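Local coordinates for hypothetical protein aq_1956 (Aquifex aeolicus, PDB 2YVT) that is of unknown function but is probably a calcineurin-like metallophosphoesterase that hydrolyses phosphate esters at a metal site, at residues N212-V218 with N230-P236; V94-K98 with T178-T182. All coordinates share one frame; numbering follows the deposited sequence.

Contact 1 (N212-V218 with N230-P236); sequences NPEVAIV and NTIVVNP
V215, A216 and I217 pair in parallel with I232, V233 and V234, the two strand axes 4.6 Å apart and 19° from true alignment. The ladder passes from one strand to the other: I232 N gives to E214 O, A216 N to I232 O, V234 N to A216 O at 2.8 Å, and V218 N to V234 O. Where the strands begin, side chains take over. T231 turns OG1 away from its own carbonyl (chi1 -59°) and donates it to P213 O at 2.7 Å, while its methyl CG2 rests 3.9 Å from A216 CB. Further out, N230 ND2 gives N212 OD1 a nearly straight bond of 3.0 Å. OD1 lies in the plane of the N230 amide but is met from above its own carbonyl plane, with the two amides almost perpendicular. One water joins N212 OD1, T231 OG1 and N230 N; a second bridges E214 O and N230 O. At the other end V218 CG2 meets V233 CG1 at 3.8 Å, the side chains crossing at about a right angle. N212 leaves helix 202-211 with positive phi, leading into 215-218, an interior strand of a mixed sheet of the metallophosphoesterase fold, between 175-180 and 231-235. Strand 224-228 pairs with the outer side of 231-235, and V215 and V234 pack on L247 of strand 243-248.

Contact 2 (V94-K98 with T178-T182); sequences VVPGK and TIFYT
V95 and I179 face each other from the two beta sheets of the metallophosphoesterase fold, on strands 91-95 and 175-180, and the loops that follow meet around Y181. The apolar part is small but tight: V95 CG2 presses on I179 CG2 at 3.5 Å, closer than usual for two methyls, and I179 also packs on V37 and V39 of strand 35-39. Both residues are buried, and the pair bridges the two sheets at this point.

The aromatic part belongs to Y181. Its CG stands opposite the backbone N (chi1 171°), which lays the ring beneath the loop at P96-K98. G97 CA sits over the ring face, 3.9 Å from the centroid and 24° off the normal, a CH-pi contact displaced toward the rim; K98 N lies 3.7 Å above the same face, over its centre. Having no side chain, G97 can lie this close to the ring; the direction a CB would take runs tightly toward Y181 CE1. G97 N also bonds to D100 OD2, within the same loop region.

The polar part is one bond: K98 bends at its third and fourth torsions and brings NZ back to donate to Y181 OH at 2.7 Å. That hydroxyl also has a weak bond with N41 OD1, and the ring meets that of H220. Were Y181 an alanine, K98 NZ would probably lose its hydroxyl partner and a gap would open under G97. Nearer the main chain, K98 CB touches Y181 CE2 at 3.8 Å.

Contacts 1 and 2 are centred about 12 Å apart, and strand 175-180, part of contact 2, is the sheet neighbour of strand 215-218 in contact 1. T178, at the start of one segment of contact 2, bonds to contact 1: I217 N lies 2.8 Å from T178 O, and V215 O 2.9 Å from T178 N, both probable hydrogen bonds. Contact 1 pairs two neighbouring strands within one sheet, whereas contact 2 joins that sheet to the other. K12, in strand 7-12 of the second sheet, bonds to N235 OD1 of contact 1. The loops bearing Y181, G97 and H220 follow strand ends, a position consistent with the metal site of relatives in this superfamily.

Contact 1 (N212-V218 with N230-P236)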
loop_
_atom_site.group_PDB
_atom_site.type_symbol
_atom_site.label_atom_id
_atom_site.label_comp_id
_atom_site.label_asym_id
_atom_site.label_seq_id
_atom_site.Cartn_x
_atom_site.Cartn_y
_atom_site.Cartn_z
ATOM N N ASN A 212 -7.547 -15.873 4.766
ATOM C CA ASN A 212 -7.255 -16.798 3.666
ATOM C C ASN A 212 -7.496 -16.193 2.274
ATOM O O ASN A 212 -8.246 -16.750 1.462
ATOM C CB ASN A 212 -8.032 -18.110 3.838
ATOM C CG ASN A 212 -7.532 -19.203 2.922
ATOM O OD1 ASN A 212 -6.322 -19.401 2.774
ATOM N ND2 ASN A 212 -8.459 -19.929 2.303
ATOM N N PRO A 213 -6.862 -15.039 1.991
ATOM C CA PRO A 213 -7.100 -14.409 0.699
ATOM C C PRO A 213 -6.413 -15.178 -0.423
ATOM O O PRO A 213 -5.456 -15.916 -0.181
ATOM C CB PRO A 213 -6.454 -13.027 0.852
ATOM C CG PRO A 213 -5.420 -13.198 1.908
ATOM C CD PRO A 213 -5.897 -14.287 2.819
ATOM N N GLU A 214 -6.901 -15.011 -1.645
ATOM C CA GLU A 214 -6.257 -15.654 -2.796
ATOM C C GLU A 214 -4.887 -15.040 -3.069
ATOM O O GLU A 214 -3.917 -15.749 -3.338
ATOM C CB GLU A 214 -7.125 -15.504 -4.034
ATOM C CG GLU A 214 -6.678 -16.371 -5.196
ATOM C CD GLU A 214 -7.586 -16.236 -6.393
ATOM O OE1 GLU A 214 -8.811 -16.137 -6.199
ATOM O OE2 GLU A 214 -7.077 -16.220 -7.526
ATOM N N VAL A 215 -4.830 -13.714 -3.002
ATOM C CA VAL A 215 -3.622 -12.958 -3.322
ATOM C C VAL A 215 -3.466 -11.842 -2.296
ATOM O O VAL A 215 -4.454 -11.245 -1.844
ATOM C CB VAL A 215 -3.699 -12.340 -4.746
ATOM C CG1 VAL A 215 -2.462 -11.490 -5.064
ATOM C CG2 VAL A 215 -3.889 -13.426 -5.806
ATOM N N ALA A 216 -2.225 -11.588 -1.905
ATOM C CA ALA A 216 -1.907 -10.418 -1.100
ATOM C C ALA A 216 -0.810 -9.623 -1.798
ATOM O O ALA A 216 0.221 -10.179 -2.170
ATOM C CB ALA A 216 -1.479 -10.823 0.311
ATOM N N ILE A 217 -1.053 -8.331 -1.992
ATOM C CA ILE A 217 -0.061 -7.428 -2.579
ATOM C C ILE A 217 0.469 -6.561 -1.442
ATOM O O ILE A 217 -0.306 -5.982 -0.696
ATOM C CB ILE A 217 -0.679 -6.559 -3.699
ATOM C CG1 ILE A 217 -1.212 -7.452 -4.832
ATOM C CG2 ILE A 217 0.347 -5.544 -4.212
ATOM C CD1 ILE A 217 -2.118 -6.742 -5.831
ATOM N N VAL A 218 1.789 -6.509 -1.285
ATOM C CA VAL A 218 2.385 -5.921 -0.080
ATOM C C VAL A 218 3.538 -4.970 -0.404
ATOM O O VAL A 218 4.088 -5.015 -1.506
ATOM C CB VAL A 218 2.829 -7.020 0.939
ATOM C CG1 VAL A 218 1.600 -7.837 1.445
ATOM C CG2 VAL A 218 3.877 -7.941 0.320
ATOM N N ASN A 230 -1.966 -20.437 2.245
ATOM C CA ASN A 230 -2.506 -20.746 0.916
ATOM C C ASN A 230 -2.526 -19.526 -0.019
ATOM O O ASN A 230 -2.980 -19.607 -1.162
ATOM C CB ASN A 230 -3.923 -21.316 1.049
ATOM C CG ASN A 230 -4.042 -22.336 2.173
ATOM O OD1 ASN A 230 -3.333 -23.344 2.193
ATOM N ND2 ASN A 230 -4.936 -22.071 3.120
ATOM N N THR A 231 -2.027 -18.400 0.482
ATOM C CA THR A 231 -2.100 -17.121 -0.217
ATOM C C THR A 231 -0.841 -16.837 -1.028
ATOM O O THR A 231 0.267 -16.972 -0.512
ATOM C CB THR A 231 -2.275 -15.992 0.812
ATOM O OG1 THR A 231 -3.464 -16.225 1.572
ATOM C CG2 THR A 231 -2.342 -14.602 0.152
ATOM N N ILE A 232 -1.015 -16.426 -2.285
ATOM C CA ILE A 232 0.108 -15.925 -3.082
ATOM C C ILE A 232 0.376 -14.491 -2.653
ATOM O O ILE A 232 -0.487 -13.617 -2.811
ATOM C CB ILE A 232 -0.177 -15.929 -4.600
ATOM C CG1 ILE A 232 -0.495 -17.344 -5.097
ATOM C CG2 ILE A 232 1.003 -15.308 -5.381
ATOM C CD1 ILE A 232 -1.035 -17.371 -6.491
ATOM N N VAL A 233 1.560 -14.262 -2.094
ATOM C CA VAL A 233 1.951 -12.938 -1.631
ATOM C C VAL A 233 2.952 -12.348 -2.620
ATOM O O VAL A 233 3.947 -12.995 -2.973
ATOM C CB VAL A 233 2.540 -12.979 -0.206
ATOM C CG1 VAL A 233 2.902 -11.573 0.274
ATOM C CG2 VAL A 233 1.542 -13.640 0.760
ATOM N N VAL A 234 2.669 -11.129 -3.075
ATOM C CA VAL A 234 3.502 -10.461 -4.067
ATOM C C VAL A 234 3.978 -9.124 -3.519
ATOM O O VAL A 234 3.163 -8.256 -3.193
ATOM C CB VAL A 234 2.719 -10.213 -5.388
ATOM C CG1 VAL A 234 3.609 -9.534 -6.425
ATOM C CG2 VAL A 234 2.171 -11.527 -5.943
ATOM N N ASN A 235 5.294 -8.974 -3.418
ATOM C CA ASN A 235 5.896 -7.682 -3.108
ATOM C C ASN A 235 6.609 -7.199 -4.371
ATOM O O ASN A 235 7.594 -7.807 -4.799
ATOM C CB ASN A 235 6.858 -7.773 -1.926
ATOM C CG ASN A 235 7.165 -6.416 -1.339
ATOM O OD1 ASN A 235 7.216 -5.418 -2.066
ATOM N ND2 ASN A 235 7.364 -6.362 -0.021
ATOM N N PRO A 236 6.093 -6.132 -4.993
ATOM C CA PRO A 236 6.635 -5.704 -6.297
ATOM C C PRO A 236 8.105 -5.288 -6.299
ATOM O O PRO A 236 8.710 -5.239 -7.361
ATOM C CB PRO A 236 5.766 -4.492 -6.664
ATOM C CG PRO A 236 4.549 -4.596 -5.806
ATOM C CD PRO A 236 4.961 -5.294 -4.552
HETATM O O HOH W 1 -3.736 -18.477 3.383
HETATM O O HOH W 2 -4.055 -18.496 -3.499
#

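Contact 2 (V94-K98 with T178-T182)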
loop_
_atom_site.group_PDB
_atom_site.type_symbol
_atom_site.label_atom_id
_atom_site.label_comp_id
_atom_site.label_asym_id
_atom_site.label_seq_id
_atom_site.Cartn_x
_atom_site.Cartn_y
_atom_site.Cartn_z
ATOM N N VAL A 94 -5.333 2.572 -4.220
ATOM C CA VAL A 94 -4.214 3.168 -3.497
ATOM C C VAL A 94 -4.340 2.794 -2.025
ATOM O O VAL A 94 -5.409 2.933 -1.443
ATOM C CB VAL A 94 -4.220 4.709 -3.639
ATOM C CG1 VAL A 94 -3.097 5.341 -2.815
ATOM C CG2 VAL A 94 -4.106 5.119 -5.115
ATOM N N VAL A 95 -3.238 2.336 -1.427
ATOM C CA VAL A 95 -3.210 1.955 -0.008
ATOM C C VAL A 95 -2.055 2.716 0.661
ATOM O O VAL A 95 -0.925 2.623 0.202
ATOM C CB VAL A 95 -3.044 0.426 0.157
ATOM C CG1 VAL A 95 -2.913 0.054 1.628
ATOM C CG2 VAL A 95 -4.223 -0.300 -0.492
ATOM N N PRO A 96 -2.347 3.504 1.715
ATOM C CA PRO A 96 -1.316 4.381 2.266
ATOM C C PRO A 96 -0.227 3.642 3.032
ATOM O O PRO A 96 -0.473 2.567 3.612
ATOM C CB PRO A 96 -2.111 5.296 3.215
ATOM C CG PRO A 96 -3.257 4.449 3.663
ATOM C CD PRO A 96 -3.627 3.640 2.444
ATOM N N GLY A 97 0.972 4.222 3.030
ATOM C CA GLY A 97 2.077 3.686 3.805
ATOM C C GLY A 97 2.249 4.345 5.168
ATOM O O GLY A 97 1.451 5.208 5.582
ATOM N N LYS A 98 3.286 3.916 5.882
ATOM C CA LYS A 98 3.626 4.474 7.188
ATOM C C LYS A 98 3.779 5.998 7.159
ATOM O O LYS A 98 3.451 6.673 8.130
ATOM C CB LYS A 98 4.906 3.807 7.681
ATOM C CG LYS A 98 5.491 4.317 8.968
ATOM C CD LYS A 98 6.802 3.577 9.289
ATOM C CE LYS A 98 7.774 3.511 8.086
ATOM N NZ LYS A 98 7.716 2.271 7.227
ATOM N N THR A 178 -6.085 -8.949 -1.032
ATOM C CA THR A 178 -5.759 -8.037 0.074
ATOM C C THR A 178 -4.517 -7.239 -0.283
ATOM O O THR A 178 -3.596 -7.755 -0.917
ATOM C CB THR A 178 -5.534 -8.780 1.408
ATOM O OG1 THR A 178 -4.499 -9.753 1.241
ATOM C CG2 THR A 178 -6.822 -9.487 1.868
ATOM N N ILE A 179 -4.516 -5.968 0.092
ATOM C CA ILE A 179 -3.400 -5.079 -0.189
ATOM C C ILE A 179 -2.985 -4.435 1.118
ATOM O O ILE A 179 -3.797 -3.769 1.762
ATOM C CB ILE A 179 -3.773 -3.982 -1.216
ATOM C CG1 ILE A 179 -4.413 -4.602 -2.467
ATOM C CG2 ILE A 179 -2.533 -3.156 -1.594
ATOM C CD1 ILE A 179 -5.014 -3.596 -3.426
ATOM N N PHE A 180 -1.730 -4.656 1.510
ATOM C CA PHE A 180 -1.195 -4.132 2.767
ATOM C C PHE A 180 0.092 -3.393 2.489
ATOM O O PHE A 180 0.871 -3.809 1.635
ATOM C CB PHE A 180 -0.865 -5.268 3.754
ATOM C CG PHE A 180 -2.018 -6.181 4.053
ATOM C CD1 PHE A 180 -3.166 -5.705 4.678
ATOM C CD2 PHE A 180 -1.944 -7.526 3.713
ATOM C CE1 PHE A 180 -4.238 -6.565 4.951
ATOM C CE2 PHE A 180 -2.998 -8.393 3.984
ATOM C CZ PHE A 180 -4.146 -7.912 4.607
ATOM N N TYR A 181 0.337 -2.306 3.219
ATOM C CA TYR A 181 1.668 -1.721 3.202
ATOM C C TYR A 181 2.677 -2.717 3.792
ATOM O O TYR A 181 3.759 -2.927 3.249
ATOM C CB TYR A 181 1.691 -0.395 3.971
ATOM C CG TYR A 181 3.081 0.145 4.174
ATOM C CD1 TYR A 181 3.808 0.669 3.104
ATOM C CD2 TYR A 181 3.677 0.131 5.439
ATOM C CE1 TYR A 181 5.098 1.176 3.289
ATOM C CE2 TYR A 181 4.958 0.642 5.641
ATOM C CZ TYR A 181 5.665 1.157 4.563
ATOM O OH TYR A 181 6.929 1.647 4.753
ATOM N N THR A 182 2.304 -3.331 4.912
ATOM C CA THR A 182 3.201 -4.221 5.637
ATOM C C THR A 182 3.142 -5.645 5.084
ATOM O O THR A 182 2.055 -6.218 4.971
ATOM C CB THR A 182 2.854 -4.229 7.128
ATOM O OG1 THR A 182 2.888 -2.895 7.620
ATOM C CG2 THR A 182 3.846 -5.071 7.918
#